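Local structure of signal recognition particle receptor FtsY (Sulfolobus acidocaldarius, 5L3S) at residues Ile105-Asn110 with Arg217-Asp222; Asp243-Thr248 with Lys268-Met273. The protein serves as the receptor, or docking protein, for the signal recognition particle, and is an SRP54-type protein that joins a helical bundle to a P-loop NTPase-like domain. All blocks are in the same frame, centred on the assembly; numbering follows the deposited sequence.

Contact 1 of 2, residues Ile105-Asn110 with Arg217-Asp222; sequences IFFGVN and RILILD. With GNP (phosphoaminophosphonic acid-guanylate ester), chain I.
Phe-106 turns its CG beside the backbone N, anti to the carbonyl carbon (chi1 -62°), which lays the ring alongside Ile-218. Phe-107 instead holds CG between N and the carbonyl carbon (chi1 53°), and this brings its ring close to Arg-217 and Leu-219. The two rings lie on opposite faces of the sheet. Phe-106 CE2 meets Ile-218 CD1 at 3.7 Å, and Ile-220 CD1 sits at the edge of the same ring. Phe-107 crosses Leu-219 at about a right angle, CD1 to CD1 4.1 Å. Ile-218 O lies over one face of the Phe-107 ring, toward its rim. On the sheet face that carries Phe-107, Ile-105 CG2 runs beside Arg-217 CG.

Three backbone bonds zip the parallel strands: Ile-218 N to Ile-105 O (2.9 Å), Phe-107 N to Ile-218 O (3.1 Å) and Ile-220 N to Phe-107 O (2.8 Å). Beyond Gly-108, whose backbone angles call for glycine, the chains part. A water bridges Val-109 N to Ile-220 O. Asn-110 ND2 reaches O3' of one GNP at 3.2 Å, a nucleotide also bonded to another protein chain. A central parallel strand leading into a glycine-rich turn is consistent with the P-loop (Walker A), which would serve a second GNP.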
ATOM      1  N   ILE B 105     -16.957  -2.404 -12.566  1.00 21.14           N
ATOM      2  CA  ILE B 105     -16.011  -1.293 -12.495  1.00 22.00           C
ATOM      3  C   ILE B 105     -15.075  -1.533 -11.319  1.00 26.62           C
ATOM      4  O   ILE B 105     -15.467  -2.165 -10.317  1.00 24.27           O
ATOM      5  CB  ILE B 105     -16.737   0.079 -12.393  1.00 27.78           C
ATOM      6  CG1 ILE B 105     -15.753   1.257 -12.571  1.00 25.64           C
ATOM      7  CG2 ILE B 105     -17.515   0.175 -11.094  1.00 22.46           C
ATOM      8  CD1 ILE B 105     -16.457   2.598 -12.850  1.00 23.70           C
ATOM      9  N   PHE B 106     -13.839  -1.061 -11.470  1.00 24.75           N
ATOM     10  CA  PHE B 106     -12.781  -1.233 -10.471  1.00 25.49           C
ATOM     11  C   PHE B 106     -12.276   0.157 -10.108  1.00 23.59           C
ATOM     12  O   PHE B 106     -12.005   0.970 -11.004  1.00 21.83           O
ATOM     13  CB  PHE B 106     -11.623  -2.052 -11.069  1.00 21.59           C
ATOM     14  CG  PHE B 106     -12.010  -3.447 -11.491  1.00 29.82           C
ATOM     15  CD1 PHE B 106     -12.750  -3.662 -12.650  1.00 23.80           C
ATOM     16  CD2 PHE B 106     -11.626  -4.543 -10.739  1.00 28.05           C
ATOM     17  CE1 PHE B 106     -13.105  -4.942 -13.038  1.00 28.42           C
ATOM     18  CE2 PHE B 106     -11.983  -5.833 -11.117  1.00 30.81           C
ATOM     19  CZ  PHE B 106     -12.722  -6.036 -12.265  1.00 29.19           C
ATOM     20  N   PHE B 107     -12.188   0.459  -8.813  1.00 19.41           N
ATOM     21  CA  PHE B 107     -11.602   1.739  -8.401  1.00 18.48           C
ATOM     22  C   PHE B 107     -10.824   1.609  -7.092  1.00 19.47           C
ATOM     23  O   PHE B 107     -10.856   0.569  -6.432  1.00 19.31           O
ATOM     24  CB  PHE B 107     -12.672   2.854  -8.315  1.00 21.55           C
ATOM     25  CG  PHE B 107     -13.882   2.505  -7.453  1.00 23.47           C
ATOM     26  CD1 PHE B 107     -13.850   2.669  -6.068  1.00 29.55           C
ATOM     27  CD2 PHE B 107     -15.074   2.081  -8.044  1.00 30.01           C
ATOM     28  CE1 PHE B 107     -14.969   2.361  -5.282  1.00 31.86           C
ATOM     29  CE2 PHE B 107     -16.188   1.776  -7.273  1.00 33.91           C
ATOM     30  CZ  PHE B 107     -16.133   1.914  -5.889  1.00 32.61           C
ATOM     31  N   GLY B 108     -10.113   2.657  -6.720  1.00 19.74           N
ATOM     32  CA  GLY B 108      -9.336   2.609  -5.484  1.00 16.72           C
ATOM     33  C   GLY B 108      -8.226   3.638  -5.584  1.00 21.62           C
ATOM     34  O   GLY B 108      -8.092   4.310  -6.612  1.00 20.39           O
ATOM     35  N   VAL B 109      -7.416   3.763  -4.532  1.00 18.58           N
ATOM     36  CA  VAL B 109      -6.380   4.787  -4.536  1.00 15.25           C
ATOM     37  C   VAL B 109      -5.218   4.427  -5.453  1.00 24.07           C
ATOM     38  O   VAL B 109      -5.110   3.304  -5.940  1.00 19.73           O
ATOM     39  CB  VAL B 109      -5.861   5.114  -3.089  1.00 28.56           C
ATOM     40  CG1 VAL B 109      -7.024   5.450  -2.173  1.00 23.64           C
ATOM     41  CG2 VAL B 109      -5.066   3.963  -2.522  1.00 26.44           C
ATOM     42  N   ASN B 110      -4.344   5.397  -5.696  1.00 22.71           N
ATOM     43  CA  ASN B 110      -3.242   5.206  -6.628  1.00 21.69           C
ATOM     44  C   ASN B 110      -2.307   4.069  -6.298  1.00 22.32           C
ATOM     45  O   ASN B 110      -1.849   3.941  -5.158  1.00 24.41           O
ATOM     46  CB  ASN B 110      -2.420   6.501  -6.700  1.00 18.41           C
ATOM     47  CG  ASN B 110      -3.276   7.673  -7.009  1.00 22.06           C
ATOM     48  OD1 ASN B 110      -3.922   8.236  -6.115  1.00 23.79           O
ATOM     49  ND2 ASN B 110      -3.323   8.050  -8.289  1.00 19.93           N
ATOM     50  N   ARG B 217     -19.501  -3.383  -8.418  1.00 23.61           N
ATOM     51  CA  ARG B 217     -18.460  -2.389  -8.186  1.00 19.85           C
ATOM     52  C   ARG B 217     -17.414  -2.969  -7.228  1.00 26.54           C
ATOM     53  O   ARG B 217     -17.768  -3.468  -6.171  1.00 24.78           O
ATOM     54  CB  ARG B 217     -19.043  -1.124  -7.547  1.00 28.07           C
ATOM     55  CG  ARG B 217     -20.165  -0.443  -8.287  1.00 34.71           C
ATOM     56  CD  ARG B 217     -20.691   0.701  -7.441  1.00 35.10           C
ATOM     57  NE  ARG B 217     -21.813   1.382  -8.068  1.00 38.02           N
ATOM     58  CZ  ARG B 217     -22.379   2.488  -7.595  1.00 46.09           C
ATOM     59  NH1 ARG B 217     -21.931   3.045  -6.476  1.00 42.88           N
ATOM     60  NH2 ARG B 217     -23.401   3.036  -8.243  1.00 47.38           N
ATOM     61  N   ILE B 218     -16.140  -2.903  -7.604  1.00 25.01           N
ATOM     62  CA  ILE B 218     -15.085  -3.511  -6.811  1.00 23.68           C
ATOM     63  C   ILE B 218     -14.051  -2.474  -6.385  1.00 23.33           C
ATOM     64  O   ILE B 218     -13.424  -1.832  -7.221  1.00 25.20           O
ATOM     65  CB  ILE B 218     -14.356  -4.633  -7.573  1.00 23.90           C
ATOM     66  CG1 ILE B 218     -15.355  -5.721  -7.996  1.00 28.92           C
ATOM     67  CG2 ILE B 218     -13.249  -5.236  -6.704  1.00 19.58           C
ATOM     68  CD1 ILE B 218     -14.727  -6.853  -8.785  1.00 24.79           C
ATOM     69  N   LEU B 219     -13.894  -2.327  -5.076  1.00 22.88           N
ATOM     70  CA  LEU B 219     -12.837  -1.497  -4.519  1.00 23.65           C
ATOM     71  C   LEU B 219     -11.581  -2.341  -4.426  1.00 21.70           C
ATOM     72  O   LEU B 219     -11.621  -3.485  -3.956  1.00 21.75           O
ATOM     73  CB  LEU B 219     -13.234  -0.995  -3.132  1.00 21.59           C
ATOM     74  CG  LEU B 219     -12.108  -0.296  -2.341  1.00 17.73           C
ATOM     75  CD1 LEU B 219     -11.667   0.978  -3.028  1.00 19.02           C
ATOM     76  CD2 LEU B 219     -12.550  -0.058  -0.868  1.00 21.19           C
ATOM     77  N   ILE B 220     -10.464  -1.791  -4.897  1.00 20.13           N
ATOM     78  CA  ILE B 220      -9.178  -2.458  -4.734  1.00 19.84           C
ATOM     79  C   ILE B 220      -8.420  -1.876  -3.528  1.00 22.02           C
ATOM     80  O   ILE B 220      -8.261  -0.667  -3.421  1.00 21.97           O
ATOM     81  CB  ILE B 220      -8.311  -2.339  -6.000  1.00 23.27           C
ATOM     82  CG1 ILE B 220      -9.088  -2.832  -7.236  1.00 17.78           C
ATOM     83  CG2 ILE B 220      -7.025  -3.129  -5.823  1.00 26.04           C
ATOM     84  CD1 ILE B 220      -9.611  -4.252  -7.075  1.00 17.34           C
ATOM     85  N   LEU B 221      -8.005  -2.748  -2.610  1.00 22.82           N
ATOM     86  CA  LEU B 221      -7.182  -2.358  -1.463  1.00 26.95           C
ATOM     87  C   LEU B 221      -5.855  -3.120  -1.492  1.00 21.85           C
ATOM     88  O   LEU B 221      -5.806  -4.292  -1.866  1.00 23.63           O
ATOM     89  CB  LEU B 221      -7.928  -2.618  -0.128  1.00 21.75           C
ATOM     90  CG  LEU B 221      -9.230  -1.829   0.101  1.00 24.51           C
ATOM     91  CD1 LEU B 221     -10.007  -2.315   1.326  1.00 26.09           C
ATOM     92  CD2 LEU B 221      -8.953  -0.314   0.217  1.00 20.05           C
ATOM     93  N   ASP B 222      -4.783  -2.438  -1.090  1.00 22.11           N
ATOM     94  CA  ASP B 222      -3.443  -3.006  -0.995  1.00 23.76           C
ATOM     95  C   ASP B 222      -3.289  -3.698   0.362  1.00 23.42           C
ATOM     96  O   ASP B 222      -3.430  -3.058   1.405  1.00 22.97           O
ATOM     97  CB  ASP B 222      -2.419  -1.849  -1.088  1.00 23.25           C
ATOM     98  CG  ASP B 222      -0.983  -2.320  -1.281  1.00 37.19           C
ATOM     99  OD1 ASP B 222      -0.617  -3.407  -0.784  1.00 34.01           O
ATOM    100  OD2 ASP B 222      -0.214  -1.581  -1.948  1.00 41.63           O
TER
HETATM  101  PG  GNP I 301       5.589  -0.022 -10.321  1.00 19.21           P
HETATM  102  O1G GNP I 301       4.508  -0.961 -10.877  1.00 17.91           O
HETATM  103  O2G GNP I 301       6.678   0.243 -11.322  1.00 18.30           O
HETATM  104  O3G GNP I 301       6.054  -0.668  -9.031  1.00 19.34           O
HETATM  105  N3B GNP I 301       4.844   1.344  -9.897  1.00 13.55           N
HETATM  106  PB  GNP I 301       5.646   2.687  -9.380  1.00 17.22           P
HETATM  107  O1B GNP I 301       6.535   3.041 -10.480  1.00 20.24           O
HETATM  108  O2B GNP I 301       6.230   2.421  -8.046  1.00 18.40           O
HETATM  109  O3A GNP I 301       4.576   3.775  -9.137  1.00 14.96           O
HETATM  110  PA  GNP I 301       3.910   4.697 -10.222  1.00 20.21           P
HETATM  111  O1A GNP I 301       3.381   3.923 -11.362  1.00 19.38           O
HETATM  112  O2A GNP I 301       4.843   5.802 -10.546  1.00 20.20           O
HETATM  113  O5' GNP I 301       2.732   5.404  -9.455  1.00 17.81           O
HETATM  114  C5' GNP I 301       1.673   4.663  -8.840  1.00 20.67           C
HETATM  115  C4' GNP I 301       0.481   5.605  -8.727  1.00 24.96           C
HETATM  116  O4' GNP I 301       0.690   6.563  -7.661  1.00 19.22           O
HETATM  117  C3' GNP I 301       0.227   6.466  -9.963  1.00 24.53           C
HETATM  118  O3' GNP I 301      -1.168   6.618 -10.125  1.00 21.22           O
HETATM  119  C2' GNP I 301       0.851   7.823  -9.607  1.00 20.06           C
HETATM  120  O2' GNP I 301       0.195   8.869 -10.293  1.00 22.13           O
HETATM  121  C1' GNP I 301       0.507   7.885  -8.122  1.00 23.06           C
HETATM  122  N9  GNP I 301       1.335   8.715  -7.235  1.00 19.05           N
HETATM  123  C8  GNP I 301       2.705   8.736  -7.069  1.00 21.69           C
HETATM  124  N7  GNP I 301       3.092   9.572  -6.120  1.00 21.86           N
HETATM  125  C5  GNP I 301       1.895  10.120  -5.619  1.00 17.06           C
HETATM  126  C6  GNP I 301       1.619  11.083  -4.609  1.00 22.71           C
HETATM  127  O6  GNP I 301       2.425  11.704  -3.876  1.00 22.86           O
HETATM  128  N1  GNP I 301       0.249  11.315  -4.464  1.00 19.83           N
HETATM  129  C2  GNP I 301      -0.736  10.708  -5.201  1.00 21.58           C
HETATM  130  N2  GNP I 301      -2.015  11.046  -4.965  1.00 22.41           N
HETATM  131  N3  GNP I 301      -0.477   9.832  -6.147  1.00 20.00           N
HETATM  132  C4  GNP I 301       0.825   9.584  -6.307  1.00 19.68           C
HETATM  133  O   HOH W   1      -8.155   1.994  -2.470  1.00 19.55           O

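Contact 2 of 2, residues Asp243-Thr248 with Lys268-Met273; sequences DAVILT and KPVVYM
Leu-247 and Val-270 form the close part of this contact. Their side chains cross at about a right angle, and Leu-247 CG lies 3.8 Å from Val-270 CG1. Leu-247 CB also meets Met-273 CG. On the other face of the sheet Ile-246 and Tyr-272 cross obliquely, with Ile-246 CD1 4.0 Å from Tyr-272 CD2. Val-271 CG1 presses on Ala-244 CB at 3.7 Å.

The backbones run parallel. Val-245 is gripped twice: its N donates to Pro-269 O (2.9 Å), and its O accepts from Val-271 N (2.9 Å). Further on, Leu-247 N reaches Tyr-272 O over a longer 3.3 Å, tilted from the carbonyl plane. Val-245 pairs with Val-270 but Leu-247 with Met-273, so segment 268-273 holds one extra residue, a beta bulge. Tyr-272 N is buried there without a partner.

At the start, Asp-243 and Lys-268 form the looser, partly exposed side. Pro-269 CD and CG rest against Asp-243 O, and a water links that oxygen to Lys-268 NZ. The charged ends turn to other partners: Asp-243 OD2 to Arg-217 N, Lys-268 NZ to Tyr-242 O.

The two strands are the arms of a beta-alpha-beta unit. Its helix 258-266 covers Val-245, Leu-247 and Val-270, helix 114-127 covers Ile-246 and Tyr-272, and strand 216-222 flanks strand 244-248.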
ATOM      1  N   ASP B 243     -19.558  -3.060  -3.923  1.00 31.41           N
ATOM      2  CA  ASP B 243     -20.171  -4.344  -3.574  1.00 37.48           C
ATOM      3  C   ASP B 243     -19.193  -5.298  -2.889  1.00 31.51           C
ATOM      4  O   ASP B 243     -19.586  -6.091  -2.030  1.00 34.26           O
ATOM      5  CB  ASP B 243     -20.729  -5.014  -4.827  1.00 37.38           C
ATOM      6  CG  ASP B 243     -21.761  -4.159  -5.527  1.00 35.77           C
ATOM      7  OD1 ASP B 243     -22.821  -3.918  -4.923  1.00 35.58           O
ATOM      8  OD2 ASP B 243     -21.515  -3.731  -6.675  1.00 29.25           O
ATOM      9  N   ALA B 244     -17.929  -5.235  -3.296  1.00 26.92           N
ATOM     10  CA  ALA B 244     -16.908  -6.139  -2.770  1.00 29.69           C
ATOM     11  C   ALA B 244     -15.495  -5.570  -2.918  1.00 27.53           C
ATOM     12  O   ALA B 244     -15.284  -4.550  -3.568  1.00 27.92           O
ATOM     13  CB  ALA B 244     -16.991  -7.490  -3.436  1.00 31.91           C
ATOM     14  N   VAL B 245     -14.529  -6.258  -2.316  1.00 20.19           N
ATOM     15  CA  VAL B 245     -13.153  -5.797  -2.336  1.00 21.22           C
ATOM     16  C   VAL B 245     -12.278  -6.902  -2.911  1.00 21.00           C
ATOM     17  O   VAL B 245     -12.529  -8.091  -2.670  1.00 24.77           O
ATOM     18  CB  VAL B 245     -12.697  -5.472  -0.889  1.00 24.48           C
ATOM     19  CG1 VAL B 245     -11.186  -5.337  -0.791  1.00 21.09           C
ATOM     20  CG2 VAL B 245     -13.398  -4.212  -0.389  1.00 26.08           C
ATOM     21  N   ILE B 246     -11.258  -6.511  -3.664  1.00 23.11           N
ATOM     22  CA  ILE B 246     -10.150  -7.408  -3.961  1.00 23.72           C
ATOM     23  C   ILE B 246      -8.895  -6.858  -3.263  1.00 23.29           C
ATOM     24  O   ILE B 246      -8.581  -5.679  -3.392  1.00 23.20           O
ATOM     25  CB  ILE B 246      -9.938  -7.567  -5.494  1.00 25.81           C
ATOM     26  CG1 ILE B 246     -11.114  -8.356  -6.103  1.00 24.24           C
ATOM     27  CG2 ILE B 246      -8.602  -8.261  -5.794  1.00 20.06           C
ATOM     28  CD1 ILE B 246     -11.096  -8.443  -7.653  1.00 23.07           C
ATOM     29  N   LEU B 247      -8.211  -7.717  -2.507  1.00 19.63           N
ATOM     30  CA  LEU B 247      -6.979  -7.346  -1.802  1.00 20.17           C
ATOM     31  C   LEU B 247      -5.783  -7.805  -2.613  1.00 23.90           C
ATOM     32  O   LEU B 247      -5.712  -8.978  -2.989  1.00 26.81           O
ATOM     33  CB  LEU B 247      -6.920  -8.063  -0.444  1.00 26.54           C
ATOM     34  CG  LEU B 247      -8.013  -7.777   0.575  1.00 30.64           C
ATOM     35  CD1 LEU B 247      -7.663  -8.452   1.909  1.00 27.25           C
ATOM     36  CD2 LEU B 247      -8.149  -6.279   0.753  1.00 36.09           C
ATOM     37  N   THR B 248      -4.830  -6.904  -2.859  1.00 23.07           N
ATOM     38  CA  THR B 248      -3.667  -7.237  -3.684  1.00 21.29           C
ATOM     39  C   THR B 248      -2.373  -7.403  -2.878  1.00 27.50           C
ATOM     40  O   THR B 248      -2.302  -7.014  -1.712  1.00 25.59           O
ATOM     41  CB  THR B 248      -3.392  -6.111  -4.701  1.00 20.91           C
ATOM     42  OG1 THR B 248      -3.115  -4.907  -3.981  1.00 22.55           O
ATOM     43  CG2 THR B 248      -4.618  -5.892  -5.623  1.00 17.61           C
ATOM     44  N   LYS B 268     -18.516  -5.636   4.461  1.00 27.83           N
ATOM     45  CA  LYS B 268     -18.102  -5.751   3.066  1.00 27.45           C
ATOM     46  C   LYS B 268     -17.226  -6.984   2.893  1.00 32.28           C
ATOM     47  O   LYS B 268     -16.370  -7.263   3.724  1.00 34.64           O
ATOM     48  CB  LYS B 268     -17.343  -4.493   2.609  1.00 27.63           C
ATOM     49  CG  LYS B 268     -18.217  -3.252   2.549  1.00 32.34           C
ATOM     50  CD  LYS B 268     -19.268  -3.375   1.439  1.00 37.69           C
ATOM     51  CE  LYS B 268     -20.081  -2.092   1.315  1.00 35.61           C
ATOM     52  NZ  LYS B 268     -21.284  -2.253   0.463  1.00 39.76           N
ATOM     53  N   PRO B 269     -17.470  -7.756   1.828  1.00 31.57           N
ATOM     54  CA  PRO B 269     -16.671  -8.968   1.632  1.00 32.61           C
ATOM     55  C   PRO B 269     -15.445  -8.758   0.740  1.00 32.94           C
ATOM     56  O   PRO B 269     -15.453  -7.926  -0.163  1.00 32.47           O
ATOM     57  CB  PRO B 269     -17.652  -9.903   0.930  1.00 32.78           C
ATOM     58  CG  PRO B 269     -18.509  -8.966   0.100  1.00 32.93           C
ATOM     59  CD  PRO B 269     -18.667  -7.725   0.966  1.00 33.29           C
ATOM     60  N   VAL B 270     -14.397  -9.525   1.006  1.00 30.63           N
ATOM     61  CA  VAL B 270     -13.298  -9.676   0.078  1.00 28.82           C
ATOM     62  C   VAL B 270     -13.658 -10.858  -0.800  1.00 26.58           C
ATOM     63  O   VAL B 270     -14.026 -11.916  -0.279  1.00 30.68           O
ATOM     64  CB  VAL B 270     -11.990  -9.988   0.819  1.00 30.72           C
ATOM     65  CG1 VAL B 270     -10.855 -10.240  -0.178  1.00 32.58           C
ATOM     66  CG2 VAL B 270     -11.627  -8.851   1.785  1.00 28.02           C
ATOM     67  N   VAL B 271     -13.597 -10.694  -2.121  1.00 25.35           N
ATOM     68  CA  VAL B 271     -13.973 -11.797  -3.015  1.00 26.94           C
ATOM     69  C   VAL B 271     -12.765 -12.527  -3.618  1.00 26.98           C
ATOM     70  O   VAL B 271     -12.829 -13.728  -3.877  1.00 28.12           O
ATOM     71  CB  VAL B 271     -14.953 -11.348  -4.134  1.00 31.99           C
ATOM     72  CG1 VAL B 271     -16.340 -11.112  -3.561  1.00 31.49           C
ATOM     73  CG2 VAL B 271     -14.414 -10.093  -4.846  1.00 26.40           C
ATOM     74  N   TYR B 272     -11.667 -11.811  -3.847  1.00 26.38           N
ATOM     75  CA  TYR B 272     -10.457 -12.448  -4.352  1.00 22.62           C
ATOM     76  C   TYR B 272      -9.231 -11.826  -3.719  1.00 26.36           C
ATOM     77  O   TYR B 272      -9.294 -10.736  -3.177  1.00 24.42           O
ATOM     78  CB  TYR B 272     -10.338 -12.287  -5.872  1.00 27.53           C
ATOM     79  CG  TYR B 272     -11.459 -12.904  -6.629  1.00 23.34           C
ATOM     80  CD1 TYR B 272     -11.470 -14.262  -6.888  1.00 24.03           C
ATOM     81  CD2 TYR B 272     -12.524 -12.137  -7.074  1.00 31.55           C
ATOM     82  CE1 TYR B 272     -12.508 -14.856  -7.575  1.00 27.86           C
ATOM     83  CE2 TYR B 272     -13.584 -12.720  -7.754  1.00 28.27           C
ATOM     84  CZ  TYR B 272     -13.566 -14.079  -8.006  1.00 33.79           C
ATOM     85  OH  TYR B 272     -14.605 -14.668  -8.685  1.00 36.56           O
ATOM     86  N   MET B 273      -8.112 -12.538  -3.787  1.00 23.17           N
ATOM     87  CA  MET B 273      -6.840 -11.963  -3.393  1.00 28.10           C
ATOM     88  C   MET B 273      -5.798 -12.111  -4.499  1.00 25.50           C
ATOM     89  O   MET B 273      -5.647 -13.184  -5.089  1.00 22.22           O
ATOM     90  CB  MET B 273      -6.346 -12.624  -2.113  1.00 29.37           C
ATOM     91  CG  MET B 273      -7.136 -12.190  -0.875  1.00 37.15           C
ATOM     92  SD  MET B 273      -6.609 -13.175   0.501  1.00 44.12           S
ATOM     93  CE  MET B 273      -7.079 -14.770  -0.157  1.00 43.68           C
TER
HETATM   94  O   HOH W   2     -21.914  -5.134  -0.415  1.00 38.28           O

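Contacts 1 and 2 belong to one sheet and follow one another along the chain. Strands 216-222 and 244-248 are neighbours, so the four strands run in the order 102-107, 216-222, 244-248, 270-274. At the seam Leu-221 O probably bonds to Thr-248 N (3.0 Å). Both contacts are largely buried and mostly apolar. They differ at their ends. Contact 1 opens at its C-terminal end into a nucleotide-binding loop, where Asn-110 holds one GNP. Contact 2 has its polar, watered end at the start of the strands, while Thr-248 touches a second GNP at the other. Contact 1 joins strands distant in sequence; contact 2 joins consecutive ones.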